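Putative mandelate racemase/muconate lactonizing enzyme (Bordetella bronchiseptica, PDB 3DDM) is a putative member of the enolase superfamily, pairing an N-terminal capping domain with a TIM-barrel domain, and has no assigned function. Local coordinates at residues 56-61 with 279-284; 67-72 with 110-115. The protein carries 1 engineered substitution. All coordinates share one frame; numbering follows the deposited sequence.

From the N terminus the chain builds the three-stranded antiparallel sheet 14-23, 37-46 and 52-56, and leaves it through 56-61, the first half of contact 1. Helix 65-81 follows, and its segment 67-72 meets 110-115, at the start of helix 110-131, to close contact 2 within the N-terminal domain. The chain then alternates strands and helices of the barrel up to strand 275-278, after which 279-284 returns to 56-61 and closes contact 1. Contact 2 is therefore nested inside the larger loop. Their centres lie about 11 Å apart, and they touch mainly through Gln115, whose OE1 is 3.4 Å from Trp58 CE3; Trp58 O also packs on Arg69 CD. Both contacts touch the second subunit.

Contact 1 (56-61 with 279-284)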
ATOM      1  N   GLU A  56      10.554  -6.268  14.969  1.00 40.51           N
ATOM      2  CA  GLU A  56       9.097  -6.187  14.924  1.00 40.58           C
ATOM      3  C   GLU A  56       8.659  -5.424  13.678  1.00 39.72           C
ATOM      4  O   GLU A  56       9.303  -4.463  13.270  1.00 40.63           O
ATOM      5  CB  GLU A  56       8.549  -5.479  16.174  1.00 40.57           C
ATOM      6  CG  GLU A  56       7.041  -5.634  16.323  1.00 45.46           C
ATOM      7  CD  GLU A  56       6.494  -5.177  17.678  1.00 48.13           C
ATOM      8  OE1 GLU A  56       7.134  -5.450  18.718  1.00 48.26           O
ATOM      9  OE2 GLU A  56       5.404  -4.560  17.700  1.00 50.13           O
ATOM     10  N   VAL A  57       7.574  -5.862  13.058  1.00 39.08           N
ATOM     11  CA  VAL A  57       7.069  -5.172  11.883  1.00 38.59           C
ATOM     12  C   VAL A  57       5.754  -4.512  12.263  1.00 38.96           C
ATOM     13  O   VAL A  57       4.808  -5.190  12.658  1.00 38.65           O
ATOM     14  CB  VAL A  57       6.814  -6.134  10.706  1.00 37.86           C
ATOM     15  CG1 VAL A  57       6.227  -5.361   9.532  1.00 36.84           C
ATOM     16  CG2 VAL A  57       8.107  -6.815  10.298  1.00 37.07           C
ATOM     17  N   TRP A  58       5.709  -3.186  12.159  1.00 39.25           N
ATOM     18  CA  TRP A  58       4.507  -2.427  12.481  1.00 38.83           C
ATOM     19  C   TRP A  58       3.303  -3.075  11.804  1.00 40.84           C
ATOM     20  O   TRP A  58       3.374  -3.477  10.629  1.00 41.42           O
ATOM     21  CB  TRP A  58       4.646  -0.993  11.980  1.00 37.65           C
ATOM     22  CG  TRP A  58       3.480  -0.124  12.343  1.00 38.31           C
ATOM     23  CD1 TRP A  58       3.303   0.566  13.513  1.00 38.58           C
ATOM     24  CD2 TRP A  58       2.307   0.116  11.555  1.00 36.73           C
ATOM     25  NE1 TRP A  58       2.093   1.216  13.502  1.00 38.72           N
ATOM     26  CE2 TRP A  58       1.460   0.959  12.312  1.00 37.55           C
ATOM     27  CE3 TRP A  58       1.887  -0.304  10.284  1.00 34.65           C
ATOM     28  CZ2 TRP A  58       0.216   1.395  11.838  1.00 35.50           C
ATOM     29  CZ3 TRP A  58       0.652   0.125   9.815  1.00 34.50           C
ATOM     30  CH2 TRP A  58      -0.169   0.968  10.591  1.00 34.84           C
ATOM     31  N   CYS A  59       2.192  -3.177  12.527  1.00 40.57           N
ATOM     32  CA  CYS A  59       1.013  -3.781  11.926  1.00 42.18           C
ATOM     33  C   CYS A  59      -0.285  -3.455  12.644  1.00 42.92           C
ATOM     34  O   CYS A  59      -1.213  -4.261  12.644  1.00 45.28           O
ATOM     35  CB  CYS A  59       1.182  -5.304  11.853  1.00 40.43           C
ATOM     36  SG  CYS A  59       1.022  -6.154  13.447  1.00 43.99           S
ATOM     37  N   ASN A  60      -0.377  -2.282  13.251  1.00 44.35           N
ATOM     38  CA  ASN A  60      -1.610  -1.959  13.959  1.00 46.89           C
ATOM     39  C   ASN A  60      -2.814  -1.878  13.035  1.00 46.23           C
ATOM     40  O   ASN A  60      -3.872  -2.397  13.361  1.00 46.54           O
ATOM     41  CB  ASN A  60      -1.461  -0.661  14.756  1.00 49.13           C
ATOM     42  CG  ASN A  60      -0.631  -0.851  16.013  1.00 52.05           C
ATOM     43  OD1 ASN A  60      -0.903  -1.744  16.818  1.00 52.35           O
ATOM     44  ND2 ASN A  60       0.385  -0.013  16.186  1.00 54.23           N
ATOM     45  N   PHE A  61      -2.650  -1.243  11.881  1.00 46.68           N
ATOM     46  CA  PHE A  61      -3.741  -1.124  10.925  1.00 47.91           C
ATOM     47  C   PHE A  61      -3.315  -1.608   9.541  1.00 48.53           C
ATOM     48  O   PHE A  61      -2.141  -1.514   9.176  1.00 49.30           O
ATOM     49  CB  PHE A  61      -4.223   0.329  10.820  1.00 48.80           C
ATOM     50  CG  PHE A  61      -4.564   0.959  12.138  1.00 49.86           C
ATOM     51  CD1 PHE A  61      -3.641   1.774  12.795  1.00 50.34           C
ATOM     52  CD2 PHE A  61      -5.805   0.735  12.731  1.00 50.38           C
ATOM     53  CE1 PHE A  61      -3.949   2.362  14.030  1.00 50.10           C
ATOM     54  CE2 PHE A  61      -6.127   1.316  13.967  1.00 51.56           C
ATOM     55  CZ  PHE A  61      -5.195   2.131  14.618  1.00 50.63           C
ATOM     56  N   GLN A 279       8.654  12.546  14.622  1.00 47.07           N
ATOM     57  CA  GLN A 279       8.422  11.247  15.239  1.00 44.95           C
ATOM     58  C   GLN A 279       8.492  10.039  14.304  1.00 44.50           C
ATOM     59  O   GLN A 279       7.486   9.371  14.063  1.00 43.68           O
ATOM     60  CB  GLN A 279       7.046  11.271  15.911  1.00 44.22           C
ATOM     61  CG  GLN A 279       6.777  12.526  16.732  1.00 46.04           C
ATOM     62  CD  GLN A 279       5.293  12.720  17.032  1.00 50.57           C
ATOM     63  OE1 GLN A 279       4.484  12.895  16.118  1.00 51.47           O
ATOM     64  NE2 GLN A 279       4.931  12.686  18.314  1.00 52.76           N
ATOM     65  N   PRO A 280       9.674   9.742  13.757  1.00 44.57           N
ATOM     66  CA  PRO A 280       9.709   8.571  12.875  1.00 45.27           C
ATOM     67  C   PRO A 280       9.491   7.257  13.653  1.00 46.57           C
ATOM     68  O   PRO A 280      10.081   7.049  14.725  1.00 47.24           O
ATOM     69  CB  PRO A 280      11.095   8.658  12.237  1.00 44.70           C
ATOM     70  CG  PRO A 280      11.914   9.424  13.262  1.00 43.15           C
ATOM     71  CD  PRO A 280      10.946  10.488  13.714  1.00 44.22           C
ATOM     72  N   ASP A 281       8.633   6.387  13.114  1.00 45.68           N
ATOM     73  CA  ASP A 281       8.328   5.090  13.731  1.00 43.48           C
ATOM     74  C   ASP A 281       9.297   4.068  13.137  1.00 42.11           C
ATOM     75  O   ASP A 281       9.047   3.510  12.070  1.00 42.37           O
ATOM     76  CB  ASP A 281       6.888   4.682  13.414  1.00 43.76           C
ATOM     77  CG  ASP A 281       6.420   3.512  14.243  1.00 44.80           C
ATOM     78  OD1 ASP A 281       7.237   2.609  14.511  1.00 44.73           O
ATOM     79  OD2 ASP A 281       5.228   3.490  14.618  1.00 46.52           O
ATOM     80  N   LEU A 282      10.397   3.812  13.838  1.00 41.80           N
ATOM     81  CA  LEU A 282      11.414   2.904  13.326  1.00 39.20           C
ATOM     82  C   LEU A 282      10.916   1.516  12.928  1.00 37.23           C
ATOM     83  O   LEU A 282      11.573   0.837  12.145  1.00 34.69           O
ATOM     84  CB  LEU A 282      12.597   2.829  14.305  1.00 38.26           C
ATOM     85  CG  LEU A 282      12.889   1.561  15.089  1.00 37.74           C
ATOM     86  CD1 LEU A 282      14.215   1.713  15.785  1.00 37.41           C
ATOM     87  CD2 LEU A 282      11.786   1.312  16.089  1.00 40.23           C
ATOM     88  N   ALA A 283       9.754   1.105  13.431  1.00 37.01           N
ATOM     89  CA  ALA A 283       9.194  -0.206  13.057  1.00 37.83           C
ATOM     90  C   ALA A 283       8.284  -0.076  11.818  1.00 37.36           C
ATOM     91  O   ALA A 283       7.893  -1.073  11.202  1.00 36.43           O
ATOM     92  CB  ALA A 283       8.413  -0.807  14.215  1.00 35.59           C
ATOM     93  N   LYS A 284       7.957   1.162  11.462  1.00 36.57           N
ATOM     94  CA  LYS A 284       7.114   1.422  10.308  1.00 37.87           C
ATOM     95  C   LYS A 284       7.999   1.670   9.094  1.00 39.73           C
ATOM     96  O   LYS A 284       7.713   1.178   8.001  1.00 41.16           O
ATOM     97  CB  LYS A 284       6.229   2.636  10.568  1.00 36.31           C
ATOM     98  CG  LYS A 284       4.747   2.378  10.363  1.00 38.06           C
ATOM     99  CD  LYS A 284       3.915   3.603  10.721  1.00 36.98           C
ATOM    100  CE  LYS A 284       2.540   3.520  10.110  1.00 37.95           C
ATOM    101  NZ  LYS A 284       1.817   4.816  10.184  1.00 38.82           N
TER
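Lys284 runs along one face of the Trp58 indole, joining the loop after strand 52-56 of the N-terminal domain to the loop after strand 275-278 of the TIM barrel, the domain interface of the enolase-type fold. From Trp58 CB, which lies 3.3 Å from Ala283 O, the side chain swings CG anti to the backbone N (chi1 -177°), and the ring lies alongside the lysine. CG and CD2 meet Lys284 CG, at 3.4 Å from Trp58 CG. Farther out, CE2 and CZ2 meet Lys284 CE, as do CZ3 and CH2 at the far end; CE stands 3.5 Å from the centroid of the six-membered ring, a CH-pi contact, and NZ, 4.4 Å from the same centroid, adds a cation-pi interaction. NZ also forms a salt bridge with Glu258 and a hydrogen bond with Gln106 O of the second subunit. On the opposite face sits Asn60 N, so the indole is sandwiched. The backbones join too, Trp58 N donating to Ala283 O at 3.2 Å, nearly straight (162°) but from above the carbonyl plane. An Asx turn, Ala283 N to Asp281 OD1, shapes the second loop; Asp281 OD2 reaches Trp58 CD1 at 3.7 Å, carboxylate and ring planes 81° apart.

Contact 2 (67-72 with 110-115); sequences EHRARL and PGPLAQ
Arg69 holds Gln115 by a side-on grip in which two nitrogens converge on one oxygen: NE donates to Gln115 OE1 at 2.8 Å and NH2 to the same OE1 at 2.7 Å. Both donors lie in the carbonyl plane of the amide, and guanidinium and amide are nearly coplanar, 18° apart, with the oxygen slightly off the guanidinium plane; both N-H···O angles are well short of straight, since sharing one acceptor bends each bond. The arginine chain is extended from CG to NE, which carries the group across to the other helix. All three nitrogens have a partner: besides the shared OE1, NH1 bonds to Gly65 O, and NH2 forms a salt bridge with Glu109 of the second subunit. One face of the guanidinium is covered by Pro112, whose CG lies 3.7 Å from Arg69 NH2. These residues sit where helix 65-81 meets the N-terminal end of helix 110-131 in the capping domain of the enolase-type fold, the two short segments crossing at -60° with axes 9.4 Å apart at closest approach. Away from the polar grip the packing turns apolar. Leu72, with CG anti to its carbonyl carbon (chi1 -80°), directs CD1 to Pro112 CB at 3.5 Å, and the same methyl lies 4.3 Å from Leu113 CD2. His68 adds a looser touch, its CD2 4.2 Å from Pro112 CB, while within its own helix Leu72 CG lies over one face of the imidazole, toward the rim. The ring's NE2 is hydrogen-bonded to Glu109 of its own chain, and the imidazole stacks on His68 of the second subunit.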
ATOM      1  N   GLU A  67      -1.007 -10.749   9.011  1.00 39.71           N
ATOM      2  CA  GLU A  67      -0.635 -11.946   8.259  1.00 39.15           C
ATOM      3  C   GLU A  67       0.058 -11.595   6.935  1.00 39.33           C
ATOM      4  O   GLU A  67       1.086 -12.178   6.572  1.00 38.86           O
ATOM      5  CB  GLU A  67      -1.879 -12.797   7.977  1.00 39.15           C
ATOM      6  CG  GLU A  67      -2.486 -13.525   9.192  1.00 41.88           C
ATOM      7  CD  GLU A  67      -3.162 -12.604  10.204  1.00 44.29           C
ATOM      8  OE1 GLU A  67      -3.468 -11.442   9.843  1.00 47.54           O
ATOM      9  OE2 GLU A  67      -3.406 -13.046  11.358  1.00 44.28           O
ATOM     10  N   HIS A  68      -0.508 -10.634   6.215  1.00 37.97           N
ATOM     11  CA  HIS A  68       0.055 -10.224   4.941  1.00 36.58           C
ATOM     12  C   HIS A  68       1.508  -9.775   5.105  1.00 37.55           C
ATOM     13  O   HIS A  68       2.376 -10.101   4.291  1.00 36.53           O
ATOM     14  CB  HIS A  68      -0.774  -9.079   4.350  1.00 35.92           C
ATOM     15  CG  HIS A  68      -0.281  -8.607   3.020  1.00 35.71           C
ATOM     16  ND1 HIS A  68      -0.187  -9.440   1.924  1.00 36.46           N
ATOM     17  CD2 HIS A  68       0.178  -7.399   2.616  1.00 34.88           C
ATOM     18  CE1 HIS A  68       0.312  -8.766   0.903  1.00 34.54           C
ATOM     19  NE2 HIS A  68       0.543  -7.525   1.297  1.00 35.04           N
ATOM     20  N   ARG A  69       1.767  -9.020   6.167  1.00 37.62           N
ATOM     21  CA  ARG A  69       3.098  -8.506   6.422  1.00 37.49           C
ATOM     22  C   ARG A  69       4.088  -9.610   6.740  1.00 37.82           C
ATOM     23  O   ARG A  69       5.234  -9.567   6.296  1.00 37.38           O
ATOM     24  CB  ARG A  69       3.028  -7.472   7.537  1.00 36.90           C
ATOM     25  CG  ARG A  69       2.344  -6.197   7.069  1.00 36.04           C
ATOM     26  CD  ARG A  69       1.916  -5.296   8.217  1.00 36.85           C
ATOM     27  NE  ARG A  69       1.582  -3.966   7.724  1.00 36.66           N
ATOM     28  CZ  ARG A  69       0.599  -3.708   6.872  1.00 37.37           C
ATOM     29  NH1 ARG A  69      -0.170  -4.689   6.411  1.00 37.61           N
ATOM     30  NH2 ARG A  69       0.396  -2.465   6.461  1.00 38.48           N
ATOM     31  N   ALA A  70       3.645 -10.607   7.497  1.00 39.07           N
ATOM     32  CA  ALA A  70       4.509 -11.730   7.827  1.00 39.06           C
ATOM     33  C   ALA A  70       4.780 -12.498   6.535  1.00 40.04           C
ATOM     34  O   ALA A  70       5.897 -12.949   6.308  1.00 42.45           O
ATOM     35  CB  ALA A  70       3.842 -12.624   8.853  1.00 38.97           C
ATOM     36  N   ARG A  71       3.767 -12.632   5.681  1.00 40.61           N
ATOM     37  CA  ARG A  71       3.951 -13.329   4.410  1.00 42.65           C
ATOM     38  C   ARG A  71       4.978 -12.592   3.562  1.00 43.67           C
ATOM     39  O   ARG A  71       5.857 -13.212   2.964  1.00 44.22           O
ATOM     40  CB  ARG A  71       2.638 -13.433   3.627  1.00 45.22           C
ATOM     41  CG  ARG A  71       1.659 -14.472   4.151  1.00 50.03           C
ATOM     42  CD  ARG A  71       2.285 -15.874   4.179  1.00 58.00           C
ATOM     43  NE  ARG A  71       2.316 -16.556   2.875  1.00 62.16           N
ATOM     44  CZ  ARG A  71       3.037 -17.651   2.613  1.00 62.79           C
ATOM     45  NH1 ARG A  71       3.800 -18.200   3.559  1.00 61.98           N
ATOM     46  NH2 ARG A  71       2.986 -18.208   1.407  1.00 62.13           N
ATOM     47  N   LEU A  72       4.867 -11.266   3.506  1.00 44.15           N
ATOM     48  CA  LEU A  72       5.812 -10.469   2.728  1.00 44.68           C
ATOM     49  C   LEU A  72       7.243 -10.745   3.159  1.00 45.31           C
ATOM     50  O   LEU A  72       8.136 -10.891   2.315  1.00 44.22           O
ATOM     51  CB  LEU A  72       5.527  -8.971   2.881  1.00 44.35           C
ATOM     52  CG  LEU A  72       4.380  -8.404   2.038  1.00 44.86           C
ATOM     53  CD1 LEU A  72       4.274  -6.909   2.274  1.00 43.62           C
ATOM     54  CD2 LEU A  72       4.626  -8.695   0.567  1.00 42.78           C
ATOM     55  N   PRO A 110       3.571   0.460  -0.716  1.00 35.63           N
ATOM     56  CA  PRO A 110       4.819   1.033  -0.210  1.00 36.21           C
ATOM     57  C   PRO A 110       4.892   0.874   1.305  1.00 37.61           C
ATOM     58  O   PRO A 110       5.984   0.810   1.883  1.00 39.50           O
ATOM     59  CB  PRO A 110       4.719   2.492  -0.631  1.00 33.56           C
ATOM     60  CG  PRO A 110       3.244   2.759  -0.534  1.00 33.17           C
ATOM     61  CD  PRO A 110       2.650   1.521  -1.170  1.00 33.95           C
ATOM     62  N   GLY A 111       3.717   0.806   1.931  1.00 36.94           N
ATOM     63  CA  GLY A 111       3.617   0.658   3.375  1.00 36.53           C
ATOM     64  C   GLY A 111       3.968  -0.730   3.888  1.00 36.83           C
ATOM     65  O   GLY A 111       4.926  -0.884   4.641  1.00 36.31           O
ATOM     66  N   PRO A 112       3.200  -1.764   3.513  1.00 36.61           N
ATOM     67  CA  PRO A 112       3.489  -3.125   3.972  1.00 37.12           C
ATOM     68  C   PRO A 112       4.960  -3.487   3.769  1.00 38.46           C
ATOM     69  O   PRO A 112       5.614  -4.020   4.672  1.00 39.42           O
ATOM     70  CB  PRO A 112       2.563  -3.974   3.111  1.00 36.68           C
ATOM     71  CG  PRO A 112       1.375  -3.090   2.966  1.00 36.56           C
ATOM     72  CD  PRO A 112       1.991  -1.743   2.670  1.00 35.43           C
ATOM     73  N   LEU A 113       5.480  -3.193   2.581  1.00 38.61           N
ATOM     74  CA  LEU A 113       6.876  -3.482   2.272  1.00 37.34           C
ATOM     75  C   LEU A 113       7.848  -2.692   3.148  1.00 36.66           C
ATOM     76  O   LEU A 113       8.813  -3.253   3.657  1.00 38.68           O
ATOM     77  CB  LEU A 113       7.156  -3.187   0.800  1.00 37.50           C
ATOM     78  CG  LEU A 113       6.618  -4.190  -0.215  1.00 37.22           C
ATOM     79  CD1 LEU A 113       6.582  -3.532  -1.589  1.00 37.03           C
ATOM     80  CD2 LEU A 113       7.482  -5.447  -0.214  1.00 35.26           C
ATOM     81  N   ALA A 114       7.611  -1.396   3.321  1.00 34.62           N
ATOM     82  CA  ALA A 114       8.507  -0.596   4.156  1.00 33.57           C
ATOM     83  C   ALA A 114       8.531  -1.149   5.577  1.00 34.55           C
ATOM     84  O   ALA A 114       9.596  -1.275   6.201  1.00 34.46           O
ATOM     85  CB  ALA A 114       8.060   0.840   4.181  1.00 27.73           C
ATOM     86  N   GLN A 115       7.343  -1.480   6.073  1.00 34.51           N
ATOM     87  CA  GLN A 115       7.164  -2.010   7.409  1.00 34.50           C
ATOM     88  C   GLN A 115       7.901  -3.338   7.584  1.00 36.38           C
ATOM     89  O   GLN A 115       8.644  -3.538   8.564  1.00 36.95           O
ATOM     90  CB  GLN A 115       5.666  -2.159   7.689  1.00 35.21           C
ATOM     91  CG  GLN A 115       4.982  -0.834   8.035  1.00 34.96           C
ATOM     92  CD  GLN A 115       3.639  -0.627   7.333  1.00 34.93           C
ATOM     93  OE1 GLN A 115       2.792  -1.519   7.293  1.00 36.42           O
ATOM     94  NE2 GLN A 115       3.441   0.564   6.795  1.00 32.22           N
TER